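Local coordinates for uncharacterized conserved protein (Sinorhizobium meliloti, PDB 4EZB) that is of unknown function but may be an oxidoreductase, with a Rossmann-like N-terminal region and a helical C-terminal region resembling 6-phosphogluconate dehydrogenase relatives, at residues V241-L246 / D300-F305; L208-L213 / E282-A287. All blocks are in the same frame, centred on the assembly; numbering follows the deposited sequence.

Contact 1 (V241-L246 / D300-F305); sequences VADYYL and DGYRGF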
loop_
_atom_site.group_PDB
_atom_site.type_symbol
_atom_site.label_atom_id
_atom_site.label_comp_id
_atom_site.label_asym_id
_atom_site.label_seq_id
_atom_site.Cartn_x
_atom_site.Cartn_y
_atom_site.Cartn_z
ATOM N N VAL A 241 -9.536 -9.842 -2.445
ATOM C CA VAL A 241 -8.204 -9.277 -2.688
ATOM C C VAL A 241 -7.107 -9.964 -1.885
ATOM O O VAL A 241 -6.009 -10.225 -2.402
ATOM C CB VAL A 241 -8.180 -7.742 -2.464
ATOM C CG1 VAL A 241 -6.744 -7.194 -2.526
ATOM C CG2 VAL A 241 -9.081 -7.057 -3.487
ATOM N N ALA A 242 -7.389 -10.231 -0.619
ATOM C CA ALA A 242 -6.394 -10.860 0.271
ATOM C C ALA A 242 -6.182 -12.325 -0.075
ATOM O O ALA A 242 -5.063 -12.805 -0.014
ATOM C CB ALA A 242 -6.797 -10.712 1.738
ATOM N N ASP A 243 -7.268 -13.027 -0.415
ATOM C CA ASP A 243 -7.197 -14.392 -0.925
ATOM C C ASP A 243 -6.265 -14.398 -2.133
ATOM O O ASP A 243 -5.230 -15.068 -2.123
ATOM C CB ASP A 243 -8.589 -14.892 -1.340
ATOM C CG ASP A 243 -9.416 -15.390 -0.158
ATOM O OD1 ASP A 243 -8.824 -15.672 0.909
ATOM O OD2 ASP A 243 -10.661 -15.502 -0.304
ATOM N N TYR A 244 -6.614 -13.594 -3.139
ATOM C CA TYR A 244 -5.895 -13.579 -4.400
ATOM C C TYR A 244 -4.414 -13.238 -4.263
ATOM O O TYR A 244 -3.572 -13.956 -4.802
ATOM C CB TYR A 244 -6.565 -12.640 -5.417
ATOM C CG TYR A 244 -5.893 -12.656 -6.780
ATOM C CD1 TYR A 244 -4.757 -11.870 -7.033
ATOM C CD2 TYR A 244 -6.362 -13.488 -7.805
ATOM C CE1 TYR A 244 -4.126 -11.893 -8.272
ATOM C CE2 TYR A 244 -5.740 -13.508 -9.053
ATOM C CZ TYR A 244 -4.622 -12.709 -9.277
ATOM O OH TYR A 244 -3.982 -12.725 -10.499
ATOM N N TYR A 245 -4.102 -12.129 -3.592
ATOM C CA TYR A 245 -2.718 -11.614 -3.533
ATOM C C TYR A 245 -1.783 -12.327 -2.556
ATOM O O TYR A 245 -0.560 -12.374 -2.771
ATOM C CB TYR A 245 -2.711 -10.089 -3.318
ATOM C CG TYR A 245 -3.013 -9.404 -4.634
ATOM C CD1 TYR A 245 -2.008 -9.246 -5.598
ATOM C CD2 TYR A 245 -4.299 -9.002 -4.953
ATOM C CE1 TYR A 245 -2.274 -8.669 -6.824
ATOM C CE2 TYR A 245 -4.582 -8.431 -6.187
ATOM C CZ TYR A 245 -3.571 -8.260 -7.121
ATOM O OH TYR A 245 -3.848 -7.694 -8.355
ATOM N N LEU A 246 -2.336 -12.844 -1.464
ATOM C CA LEU A 246 -1.552 -13.651 -0.566
ATOM C C LEU A 246 -1.222 -14.993 -1.236
ATOM O O LEU A 246 -0.145 -15.531 -1.020
ATOM C CB LEU A 246 -2.305 -13.861 0.752
ATOM C CG LEU A 246 -1.985 -13.002 1.990
ATOM C CD1 LEU A 246 -1.307 -11.677 1.700
ATOM C CD2 LEU A 246 -3.238 -12.783 2.822
ATOM N N ASP A 300 -5.731 -21.986 -0.375
ATOM C CA ASP A 300 -6.092 -21.893 1.053
ATOM C C ASP A 300 -6.714 -20.581 1.579
ATOM O O ASP A 300 -7.327 -20.574 2.669
ATOM C CB ASP A 300 -4.898 -22.285 1.933
ATOM C CG ASP A 300 -4.763 -23.786 2.099
ATOM O OD1 ASP A 300 -5.799 -24.479 2.110
ATOM O OD2 ASP A 300 -3.622 -24.276 2.226
ATOM N N GLY A 301 -6.556 -19.490 0.829
ATOM C CA GLY A 301 -7.106 -18.187 1.228
ATOM C C GLY A 301 -6.386 -17.537 2.400
ATOM O O GLY A 301 -5.473 -18.141 2.993
ATOM N N TYR A 302 -6.805 -16.313 2.745
ATOM C CA TYR A 302 -6.226 -15.581 3.886
ATOM C C TYR A 302 -6.509 -16.288 5.221
ATOM O O TYR A 302 -5.614 -16.377 6.075
ATOM C CB TYR A 302 -6.695 -14.104 3.924
ATOM C CG TYR A 302 -8.102 -13.912 4.456
ATOM C CD1 TYR A 302 -9.194 -13.918 3.602
ATOM C CD2 TYR A 302 -8.332 -13.745 5.825
ATOM C CE1 TYR A 302 -10.474 -13.749 4.085
ATOM C CE2 TYR A 302 -9.608 -13.582 6.322
ATOM C CZ TYR A 302 -10.679 -13.582 5.451
ATOM O OH TYR A 302 -11.962 -13.413 5.942
ATOM N N ARG A 303 -7.721 -16.822 5.388
ATOM C CA ARG A 303 -8.037 -17.621 6.573
ATOM C C ARG A 303 -6.961 -18.678 6.797
ATOM O O ARG A 303 -6.585 -18.927 7.929
ATOM C CB ARG A 303 -9.421 -18.259 6.478
ATOM C CG ARG A 303 -10.542 -17.242 6.607
ATOM C CD ARG A 303 -11.885 -17.856 6.238
ATOM N NE ARG A 303 -13.000 -16.906 6.355
ATOM C CZ ARG A 303 -13.456 -16.118 5.371
ATOM N NH1 ARG A 303 -12.898 -16.136 4.155
ATOM N NH2 ARG A 303 -14.474 -15.289 5.608
ATOM N N GLY A 304 -6.434 -19.245 5.708
ATOM C CA GLY A 304 -5.297 -20.169 5.753
ATOM C C GLY A 304 -3.937 -19.519 5.938
ATOM O O GLY A 304 -3.214 -19.884 6.859
ATOM N N PHE A 305 -3.578 -18.547 5.086
ATOM C CA PHE A 305 -2.218 -17.951 5.121
ATOM C C PHE A 305 -1.895 -17.103 6.367
ATOM O O PHE A 305 -0.756 -17.117 6.889
ATOM C CB PHE A 305 -1.947 -17.082 3.872
ATOM C CG PHE A 305 -2.201 -17.777 2.556
ATOM C CD1 PHE A 305 -1.437 -18.865 2.159
ATOM C CD2 PHE A 305 -3.192 -17.316 1.699
ATOM C CE1 PHE A 305 -1.676 -19.496 0.941
ATOM C CE2 PHE A 305 -3.444 -17.941 0.489
ATOM C CZ PHE A 305 -2.687 -19.037 0.110
HETATM O O HOH W 1 -9.931 -17.180 2.903
HETATM O O HOH W 2 -12.846 -15.019 1.346
#

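Contact 2 (L208-L213 / E282-A287); sequences LLIEAL and ETIAAA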
loop_
_atom_site.group_PDB
_atom_site.type_symbol
_atom_site.label_atom_id
_atom_site.label_comp_id
_atom_site.label_asym_id
_atom_site.label_seq_id
_atom_site.Cartn_x
_atom_site.Cartn_y
_atom_site.Cartn_z
ATOM N N LEU A 208 1.075 -4.474 1.928
ATOM C CA LEU A 208 0.265 -3.838 2.994
ATOM C C LEU A 208 -0.676 -4.839 3.643
ATOM O O LEU A 208 -0.813 -4.874 4.861
ATOM C CB LEU A 208 -0.563 -2.640 2.494
ATOM C CG LEU A 208 0.137 -1.361 2.058
ATOM C CD1 LEU A 208 -0.852 -0.468 1.277
ATOM C CD2 LEU A 208 0.717 -0.656 3.288
ATOM N N LEU A 209 -1.326 -5.660 2.829
ATOM C CA LEU A 209 -2.169 -6.730 3.400
ATOM C C LEU A 209 -1.344 -7.674 4.262
ATOM O O LEU A 209 -1.792 -8.109 5.328
ATOM C CB LEU A 209 -2.908 -7.501 2.311
ATOM C CG LEU A 209 -4.032 -6.688 1.637
ATOM C CD1 LEU A 209 -4.332 -7.244 0.255
ATOM C CD2 LEU A 209 -5.322 -6.652 2.451
ATOM N N ILE A 210 -0.125 -7.980 3.833
ATOM C CA ILE A 210 0.682 -8.911 4.624
ATOM C C ILE A 210 0.972 -8.271 5.986
ATOM O O ILE A 210 0.788 -8.914 7.036
ATOM C CB ILE A 210 2.001 -9.288 3.908
ATOM C CG1 ILE A 210 1.742 -10.170 2.674
ATOM C CG2 ILE A 210 3.016 -9.917 4.877
ATOM C CD1 ILE A 210 2.965 -10.301 1.753
ATOM N N GLU A 211 1.398 -7.004 5.968
ATOM C CA GLU A 211 1.743 -6.294 7.217
ATOM C C GLU A 211 0.505 -6.074 8.129
ATOM O O GLU A 211 0.526 -6.392 9.310
ATOM C CB GLU A 211 2.515 -4.978 6.936
ATOM C CG GLU A 211 3.093 -4.336 8.206
ATOM C CD GLU A 211 4.249 -3.356 7.990
ATOM O OE1 GLU A 211 4.198 -2.239 8.567
ATOM O OE2 GLU A 211 5.231 -3.696 7.283
ATOM N N ALA A 212 -0.584 -5.564 7.568
ATOM C CA ALA A 212 -1.792 -5.299 8.344
ATOM C C ALA A 212 -2.401 -6.581 8.903
ATOM O O ALA A 212 -2.720 -6.647 10.085
ATOM C CB ALA A 212 -2.825 -4.591 7.484
ATOM N N LEU A 213 -2.588 -7.574 8.038
ATOM C CA LEU A 213 -3.322 -8.781 8.389
ATOM C C LEU A 213 -2.620 -9.697 9.390
ATOM O O LEU A 213 -3.269 -10.269 10.260
ATOM C CB LEU A 213 -3.715 -9.577 7.136
ATOM C CG LEU A 213 -4.790 -8.980 6.224
ATOM C CD1 LEU A 213 -5.380 -10.059 5.316
ATOM C CD2 LEU A 213 -5.896 -8.313 7.024
ATOM N N GLU A 282 11.010 -6.435 0.535
ATOM C CA GLU A 282 11.356 -7.104 1.786
ATOM C C GLU A 282 10.175 -7.931 2.336
ATOM O O GLU A 282 10.335 -9.094 2.718
ATOM C CB GLU A 282 11.804 -6.084 2.836
ATOM C CG GLU A 282 11.601 -6.599 4.263
ATOM C CD GLU A 282 12.394 -5.862 5.326
ATOM O OE1 GLU A 282 12.221 -6.209 6.523
ATOM O OE2 GLU A 282 13.185 -4.954 4.977
ATOM N N THR A 283 8.991 -7.320 2.363
ATOM C CA THR A 283 7.818 -7.924 2.991
ATOM C C THR A 283 7.376 -9.174 2.265
ATOM O O THR A 283 7.130 -10.209 2.896
ATOM C CB THR A 283 6.639 -6.938 3.067
ATOM O OG1 THR A 283 7.037 -5.794 3.838
ATOM C CG2 THR A 283 5.401 -7.599 3.734
ATOM N N ILE A 284 7.255 -9.064 0.946
ATOM C CA ILE A 284 6.835 -10.194 0.108
ATOM C C ILE A 284 7.841 -11.371 0.205
ATOM O O ILE A 284 7.440 -12.536 0.311
ATOM C CB ILE A 284 6.597 -9.724 -1.344
ATOM C CG1 ILE A 284 5.356 -8.835 -1.410
ATOM C CG2 ILE A 284 6.453 -10.903 -2.299
ATOM C CD1 ILE A 284 5.262 -8.029 -2.694
ATOM N N ALA A 285 9.135 -11.052 0.228
ATOM C CA ALA A 285 10.195 -12.074 0.391
ATOM C C ALA A 285 10.144 -12.725 1.761
ATOM O O ALA A 285 10.245 -13.948 1.869
ATOM C CB ALA A 285 11.573 -11.473 0.167
ATOM N N ALA A 286 10.020 -11.906 2.808
ATOM C CA ALA A 286 9.893 -12.417 4.165
ATOM C C ALA A 286 8.684 -13.329 4.282
ATOM O O ALA A 286 8.774 -14.377 4.906
ATOM C CB ALA A 286 9.785 -11.275 5.163
ATOM N N ALA A 287 7.568 -12.931 3.661
ATOM C CA ALA A 287 6.304 -13.666 3.757
ATOM C C ALA A 287 6.323 -14.962 2.952
ATOM O O ALA A 287 5.816 -15.999 3.419
ATOM C CB ALA A 287 5.130 -12.794 3.334
HETATM O O HOH W 3 6.159 -5.969 6.481
#

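Contact 1 (V241-L246 / D300-F305)
D243 and Y302 form the polar half of this contact, in which a carboxylate from one helix accepts a bond from the backbone of another. The backbone N of Y302 donates to D243 OD1 over 2.8 Å, fairly straight at 159° and nearly along the C-O axis of the acceptor. A water also donates to OD1, which therefore takes two bonds; a second water passes between OD2 and R303 NH1, lying 2.8 Å from D243 OD2. Charge is thus linked to charge through solvent rather than by direct touch. G301 CA comes within 3.1 Å of D243 OD1, a place where a CB would collide with the carboxylate.

The apolar half rests on Y302 CB, met by A242 CB at 4.0 Å and by L246 CD2 at 3.9 Å. With CG between its backbone N and carbonyl carbon (chi1 78°), the Y302 ring runs on past D243, and its hydroxyl bonds to E223. F305 turns one ring face to the backbone of L246.

The axes pass 8.3 Å apart at 59°, a close inclined helix pair within an all-helical region, as in the C-terminal domains of 6-phosphogluconate dehydrogenase relatives.

Contact 2 (L208-L213 / E282-A287)
I210 and T283 each hold CG2 anti to the backbone N, and from the two helices these methyls come together, CG2 to CG2, at 3.5 Å. The longer arm of I210 is directed by a second choice: CG1 sits anti to the carbonyl carbon (chi1 -70°) and the chain is then extended (chi2 167°), which carries CD1 to the far helix. There it meets A287 CB at 3.7 Å and I284 CG1 at 4.2 Å. One branched side chain thereby touches three residues, T283 and I284 side by side and A287 one turn further on, while the side chains of I210 and T283 pass alongside one another, running opposite ways. An alanine in place of I210 would be likely to open a gap facing T283, I284 and A287, since both methyl-bearing branches that span the interface would be gone.

OG1 of T283 is taken up by A279 O of its own helix. A water joins it to the other side, giving one proton to T283 OG1 at 2.8 Å and another to E211 OE2 at 2.6 Å. E211 is buried, but its carboxylate is well supplied: OE2 accepts also from M276 N of the second subunit and OE1 from S277 N of that subunit. These donors belong to the first turn of a helix, whose end would probably favour a negative charge.

No direct hydrogen bond ties the two segments, whose axes pass 9.7 Å apart and cross at 65°. Helix 190-218 meets helix 275-291 here, with L246 of helix 238-268 and L309 of helix 301-312 packing against I210, and P275 of the second subunit lying against E211 and T283.

How the contacts relate
Contacts 1 and 2 show how one helical core is assembled from pairs that share partners: their centres lie about 12 Å apart, and their segments alternate along the chain. Segment 208-213 packs directly on segment 241-246. I210 CG1 stands 3.5 Å from L246 CD1, joining the hydrophobic sides of both contacts, and L209 CD1 comes within 3.7 Å of V241 CG1. L213 CD1 lies 3.9 Å from A242 CB. Helix 301-312 belongs to contact 1 and, through L309, reaches I210 and A287 of contact 2. Both contacts bury apolar groups beside a water-linked carboxylate, and that of contact 2, E211, also bonds to the second subunit.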